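Local coordinates for protein putative cytosine/guanine deaminase (Unidentified, PDB 2PAJ) that catalyses the zinc-dependent hydrolytic deamination of 2-amino-4-hydroxypteridines to 2,4-dihydroxypteridines, with release of ammonium, as an amidohydrolase, at residues A[307-312]-A[350-355]; A[217-220]-A[225-228]. All coordinates share one frame; numbering follows the deposited sequence.

Both contacts lie in loops and helices that follow the C-terminal ends of barrel strands in an amidohydrolase, the end where the zinc ion is held by His76, His78, His248, His285 and Asp336. Contact 2 comes first along the chain, within the loop between strand 213-217 and helix 228-240; contact 1 comes later, joining the short helix 308-312 after strand 303-306 to helix 346-359. Their centres are about 26 Å apart and their nearest atoms about 12 Å apart, so they do not touch. The zinc relates them: it lies about 7 Å from the side chain of Thr220 in contact 2 and about 11 Å from that of Pro308 in contact 1.

Contact 1 of 2, residues A[307-312]-A[350-355]; sequences CPQSNG and VHMTWL
Pro308 and Met352 make a small apolar helix-helix contact, in which the short helix 308-312, just after strand 303-306, rests against helix 346-359. The axes of the two short segments come within 9.6 Å at an angle of 75°, a steep crossing consistent with a small contact patch. The closest apolar approach is Pro308 CB to Met352 CG, 3.6 Å, the two side chains running alongside each other and pointing opposite ways. The backbone directs Met352 CB at the short helix, and CG, opposite the backbone N (chi1 -177°), comes up to Pro308, while bends farther out lead the thioether end away. Gln309 adds only aliphatic carbon here: its CG lies 3.9 Å from Met352 CB. On the more buried side, Pro308 CG meets Thr353 OG1 at 3.5 Å, a van der Waals contact; the hydroxyl finds its hydrogen-bond partner in Glu349 O, one turn earlier in its own helix. Proline suits the first turn of a helix, where its missing N-H costs no helical bond, and its compact ring offers carbon to the neighbour. From the same short helix, Ser310 OG hydrogen-bonds the zinc ligand Asp336, placing it in the second shell of the metal centre at the C-terminal end of an amidohydrolase TIM barrel.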
ATOM      1  N   CYS A 307      -5.563   9.020  -0.421  1.00 49.02           N
ATOM      2  CA  CYS A 307      -5.460   8.859   1.032  1.00 52.39           C
ATOM      3  C   CYS A 307      -6.402   9.818   1.768  1.00 52.69           C
ATOM      4  O   CYS A 307      -5.975  10.874   2.231  1.00 52.47           O
ATOM      5  CB  CYS A 307      -4.011   9.101   1.497  1.00 52.30           C
ATOM      6  SG  CYS A 307      -2.755   8.044   0.713  1.00 53.63           S
ATOM      7  N   PRO A 308      -7.688   9.447   1.900  1.00 52.71           N
ATOM      8  CA  PRO A 308      -8.699  10.264   2.573  1.00 51.85           C
ATOM      9  C   PRO A 308      -8.443  10.663   4.038  1.00 52.06           C
ATOM     10  O   PRO A 308      -8.419  11.852   4.351  1.00 52.84           O
ATOM     11  CB  PRO A 308      -9.977   9.448   2.378  1.00 50.76           C
ATOM     12  CG  PRO A 308      -9.480   8.053   2.260  1.00 51.27           C
ATOM     13  CD  PRO A 308      -8.286   8.203   1.383  1.00 51.41           C
ATOM     14  N   GLN A 309      -8.260   9.693   4.932  1.00 52.06           N
ATOM     15  CA  GLN A 309      -8.019   9.993   6.349  1.00 53.30           C
ATOM     16  C   GLN A 309      -6.844  10.940   6.578  1.00 55.40           C
ATOM     17  O   GLN A 309      -6.862  11.766   7.482  1.00 55.65           O
ATOM     18  CB  GLN A 309      -7.776   8.710   7.134  1.00 50.75           C
ATOM     19  CG  GLN A 309      -8.994   7.831   7.263  1.00 51.59           C
ATOM     20  CD  GLN A 309      -8.687   6.526   7.957  1.00 52.04           C
ATOM     21  OE1 GLN A 309      -7.907   5.716   7.457  1.00 54.47           O
ATOM     22  NE2 GLN A 309      -9.298   6.309   9.114  1.00 50.71           N
ATOM     23  N   SER A 310      -5.816  10.805   5.753  1.00 58.94           N
ATOM     24  CA  SER A 310      -4.641  11.649   5.865  1.00 61.35           C
ATOM     25  C   SER A 310      -4.922  13.003   5.214  1.00 63.08           C
ATOM     26  O   SER A 310      -4.656  14.053   5.797  1.00 63.21           O
ATOM     27  CB  SER A 310      -3.466  10.968   5.182  1.00 62.51           C
ATOM     28  OG  SER A 310      -2.237  11.579   5.555  1.00 64.35           O
ATOM     29  N   ASN A 311      -5.472  12.974   4.003  1.00 66.58           N
ATOM     30  CA  ASN A 311      -5.789  14.199   3.272  1.00 69.27           C
ATOM     31  C   ASN A 311      -6.766  15.101   4.018  1.00 71.65           C
ATOM     32  O   ASN A 311      -6.938  16.268   3.660  1.00 72.78           O
ATOM     33  CB  ASN A 311      -6.343  13.871   1.877  1.00 68.20           C
ATOM     34  CG  ASN A 311      -5.293  13.265   0.958  1.00 68.96           C
ATOM     35  OD1 ASN A 311      -4.085  13.461   1.144  1.00 67.41           O
ATOM     36  ND2 ASN A 311      -5.752  12.532  -0.054  1.00 70.18           N
ATOM     37  N   GLY A 312      -7.410  14.565   5.048  1.00 73.99           N
ATOM     38  CA  GLY A 312      -8.335  15.374   5.814  1.00 76.06           C
ATOM     39  C   GLY A 312      -7.552  16.376   6.643  1.00 78.11           C
ATOM     40  O   GLY A 312      -7.912  17.555   6.727  1.00 78.35           O
ATOM     41  N   VAL A 350     -10.506   2.368   3.514  1.00 50.36           N
ATOM     42  CA  VAL A 350     -11.519   1.993   2.546  1.00 49.98           C
ATOM     43  C   VAL A 350     -12.903   2.472   3.011  1.00 48.46           C
ATOM     44  O   VAL A 350     -13.748   2.872   2.207  1.00 47.93           O
ATOM     45  CB  VAL A 350     -11.465   0.461   2.342  1.00 50.76           C
ATOM     46  CG1 VAL A 350     -12.807  -0.100   1.962  1.00 53.15           C
ATOM     47  CG2 VAL A 350     -10.435   0.151   1.273  1.00 48.61           C
ATOM     48  N   HIS A 351     -13.115   2.463   4.321  1.00 47.60           N
ATOM     49  CA  HIS A 351     -14.373   2.904   4.895  1.00 46.45           C
ATOM     50  C   HIS A 351     -14.576   4.397   4.666  1.00 46.68           C
ATOM     51  O   HIS A 351     -15.669   4.851   4.327  1.00 46.04           O
ATOM     52  CB  HIS A 351     -14.377   2.622   6.385  1.00 45.20           C
ATOM     53  CG  HIS A 351     -15.697   2.873   7.038  1.00 47.85           C
ATOM     54  ND1 HIS A 351     -15.811   3.327   8.332  1.00 47.37           N
ATOM     55  CD2 HIS A 351     -16.960   2.686   6.592  1.00 48.61           C
ATOM     56  CE1 HIS A 351     -17.087   3.407   8.659  1.00 47.85           C
ATOM     57  NE2 HIS A 351     -17.805   3.023   7.621  1.00 50.86           N
ATOM     58  N   MET A 352     -13.509   5.154   4.873  1.00 46.29           N
ATOM     59  CA  MET A 352     -13.539   6.595   4.697  1.00 47.71           C
ATOM     60  C   MET A 352     -13.701   6.950   3.220  1.00 46.91           C
ATOM     61  O   MET A 352     -14.364   7.929   2.873  1.00 46.33           O
ATOM     62  CB  MET A 352     -12.245   7.205   5.249  1.00 49.68           C
ATOM     63  CG  MET A 352     -12.175   8.732   5.197  1.00 51.52           C
ATOM     64  SD  MET A 352     -13.292   9.583   6.322  1.00 54.25           S
ATOM     65  CE  MET A 352     -14.539  10.164   5.198  1.00 56.11           C
ATOM     66  N   THR A 353     -13.088   6.146   2.358  1.00 45.53           N
ATOM     67  CA  THR A 353     -13.152   6.353   0.920  1.00 46.22           C
ATOM     68  C   THR A 353     -14.589   6.213   0.443  1.00 47.28           C
ATOM     69  O   THR A 353     -15.104   7.063  -0.283  1.00 47.52           O
ATOM     70  CB  THR A 353     -12.296   5.320   0.193  1.00 44.65           C
ATOM     71  OG1 THR A 353     -11.004   5.274   0.793  1.00 44.73           O
ATOM     72  CG2 THR A 353     -12.145   5.685  -1.268  1.00 44.91           C
ATOM     73  N   TRP A 354     -15.231   5.129   0.858  1.00 48.55           N
ATOM     74  CA  TRP A 354     -16.609   4.879   0.479  1.00 50.22           C
ATOM     75  C   TRP A 354     -17.559   5.961   0.986  1.00 50.24           C
ATOM     76  O   TRP A 354     -18.390   6.460   0.231  1.00 50.45           O
ATOM     77  CB  TRP A 354     -17.056   3.519   1.004  1.00 53.59           C
ATOM     78  CG  TRP A 354     -18.471   3.169   0.655  1.00 57.04           C
ATOM     79  CD1 TRP A 354     -19.006   3.000  -0.598  1.00 58.25           C
ATOM     80  CD2 TRP A 354     -19.532   2.929   1.580  1.00 57.74           C
ATOM     81  NE1 TRP A 354     -20.334   2.670  -0.503  1.00 57.86           N
ATOM     82  CE2 TRP A 354     -20.686   2.619   0.818  1.00 58.24           C
ATOM     83  CE3 TRP A 354     -19.622   2.953   2.976  1.00 59.00           C
ATOM     84  CZ2 TRP A 354     -21.919   2.322   1.408  1.00 59.02           C
ATOM     85  CZ3 TRP A 354     -20.840   2.664   3.563  1.00 61.67           C
ATOM     86  CH2 TRP A 354     -21.984   2.351   2.774  1.00 60.21           C
ATOM     87  N   LEU A 355     -17.438   6.321   2.262  1.00 50.58           N
ATOM     88  CA  LEU A 355     -18.304   7.347   2.841  1.00 52.59           C
ATOM     89  C   LEU A 355     -18.187   8.668   2.114  1.00 54.82           C
ATOM     90  O   LEU A 355     -19.189   9.317   1.832  1.00 54.46           O
ATOM     91  CB  LEU A 355     -17.995   7.555   4.322  1.00 51.74           C
ATOM     92  CG  LEU A 355     -18.456   6.450   5.282  1.00 52.50           C
ATOM     93  CD1 LEU A 355     -18.127   6.841   6.710  1.00 50.70           C
ATOM     94  CD2 LEU A 355     -19.948   6.230   5.140  1.00 49.51           C
TER

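Contact 2 of 2, residues A[217-220]-A[225-228]; sequences MAPT and SISP
Thr220 and Ser225 meet where the loop leaving strand 213-217 turns back on itself before helix 228-240. The packed part of the contact is formed by the buried Pro219, Ser225 and Ile226 together with Thr220. Its closest approach sets a serine hydroxyl oxygen against threonine carbon, Ser225 OG lying 3.3 Å from Thr220 CB, with no hydrogen bond across the segments. Serine fits because its short side chain can both pack here and bond within the loop. With OG opposite the carbonyl carbon (chi1 -63°), the hydroxyl stays beside its own backbone N and is hydrogen-bonded to the backbone N of Thr221. Alongside, the Pro219 and Ile226 side chains meet at a slant, Ile226 CD1 resting against the CB-CG bond of Pro219, 4.1 Å from each atom. Isoleucine reaches that ring through its extended ethyl branch (chi2 178°), and the rigid proline gives it a fixed carbon surface that also touches Tyr193 and Trp276. The loose side is Ser227 and the solvent-exposed Pro228, which do not touch 217-220; Ser227 is the N-cap of helix 228-240, its OG bonded to Glu230 N. At the inner end Thr220 touches the zinc ligand His248, so this is a strand-to-helix loop bordering the metal site of a TIM-barrel amidohydrolase.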
ATOM      1  N   MET A 217      11.534   4.545  -7.988  1.00 46.20           N
ATOM      2  CA  MET A 217      12.161   5.868  -7.880  1.00 46.76           C
ATOM      3  C   MET A 217      11.138   6.821  -7.254  1.00 47.76           C
ATOM      4  O   MET A 217      10.166   7.179  -7.909  1.00 48.21           O
ATOM      5  CB  MET A 217      12.517   6.343  -9.295  1.00 49.03           C
ATOM      6  CG  MET A 217      13.186   7.716  -9.417  1.00 49.01           C
ATOM      7  SD  MET A 217      14.898   7.756  -8.852  1.00 46.23           S
ATOM      8  CE  MET A 217      14.793   8.893  -7.529  1.00 45.69           C
ATOM      9  N   ALA A 218      11.368   7.261  -6.015  1.00 48.85           N
ATOM     10  CA  ALA A 218      10.390   8.114  -5.337  1.00 50.30           C
ATOM     11  C   ALA A 218      10.823   9.351  -4.539  1.00 52.01           C
ATOM     12  O   ALA A 218      10.597   9.424  -3.328  1.00 51.75           O
ATOM     13  CB  ALA A 218       9.516   7.236  -4.443  1.00 49.84           C
ATOM     14  N   PRO A 219      11.419  10.350  -5.203  1.00 53.36           N
ATOM     15  CA  PRO A 219      11.833  11.555  -4.473  1.00 54.33           C
ATOM     16  C   PRO A 219      10.616  12.121  -3.715  1.00 54.38           C
ATOM     17  O   PRO A 219       9.615  12.486  -4.334  1.00 54.43           O
ATOM     18  CB  PRO A 219      12.297  12.484  -5.592  1.00 54.23           C
ATOM     19  CG  PRO A 219      12.796  11.524  -6.641  1.00 53.73           C
ATOM     20  CD  PRO A 219      11.747  10.449  -6.635  1.00 53.83           C
ATOM     21  N   THR A 220      10.705  12.199  -2.389  1.00 54.65           N
ATOM     22  CA  THR A 220       9.596  12.676  -1.554  1.00 54.88           C
ATOM     23  C   THR A 220       8.572  13.622  -2.199  1.00 54.19           C
ATOM     24  O   THR A 220       7.483  13.189  -2.577  1.00 53.62           O
ATOM     25  CB  THR A 220      10.130  13.316  -0.279  1.00 54.87           C
ATOM     26  OG1 THR A 220      11.276  12.575   0.165  1.00 54.27           O
ATOM     27  CG2 THR A 220       9.054  13.271   0.814  1.00 51.81           C
ATOM     28  N   SER A 225      11.890  18.348  -3.255  1.00 55.90           N
ATOM     29  CA  SER A 225      13.015  17.502  -2.851  1.00 55.46           C
ATOM     30  C   SER A 225      14.176  17.524  -3.848  1.00 55.88           C
ATOM     31  O   SER A 225      15.329  17.303  -3.477  1.00 54.74           O
ATOM     32  CB  SER A 225      12.549  16.048  -2.675  1.00 54.25           C
ATOM     33  OG  SER A 225      11.589  15.931  -1.643  1.00 54.82           O
ATOM     34  N   ILE A 226      13.860  17.825  -5.104  1.00 56.04           N
ATOM     35  CA  ILE A 226      14.844  17.803  -6.171  1.00 55.32           C
ATOM     36  C   ILE A 226      14.734  18.923  -7.223  1.00 55.91           C
ATOM     37  O   ILE A 226      13.661  19.485  -7.447  1.00 55.62           O
ATOM     38  CB  ILE A 226      14.767  16.403  -6.827  1.00 56.17           C
ATOM     39  CG1 ILE A 226      15.879  15.545  -6.241  1.00 58.04           C
ATOM     40  CG2 ILE A 226      14.758  16.485  -8.343  1.00 56.47           C
ATOM     41  CD1 ILE A 226      15.901  14.131  -6.746  1.00 61.86           C
ATOM     42  N   SER A 227      15.852  19.245  -7.870  1.00 55.60           N
ATOM     43  CA  SER A 227      15.862  20.286  -8.894  1.00 56.06           C
ATOM     44  C   SER A 227      15.143  19.785 -10.150  1.00 57.08           C
ATOM     45  O   SER A 227      15.120  18.587 -10.412  1.00 57.66           O
ATOM     46  CB  SER A 227      17.298  20.664  -9.251  1.00 54.90           C
ATOM     47  OG  SER A 227      17.934  19.605  -9.945  1.00 55.93           O
ATOM     48  N   PRO A 228      14.550  20.697 -10.947  1.00 57.19           N
ATOM     49  CA  PRO A 228      13.864  20.207 -12.147  1.00 58.09           C
ATOM     50  C   PRO A 228      14.755  19.529 -13.192  1.00 60.56           C
ATOM     51  O   PRO A 228      14.295  18.681 -13.960  1.00 61.54           O
ATOM     52  CB  PRO A 228      13.136  21.447 -12.671  1.00 56.20           C
ATOM     53  CG  PRO A 228      13.878  22.583 -12.091  1.00 55.63           C
ATOM     54  CD  PRO A 228      14.279  22.129 -10.729  1.00 56.18           C
TER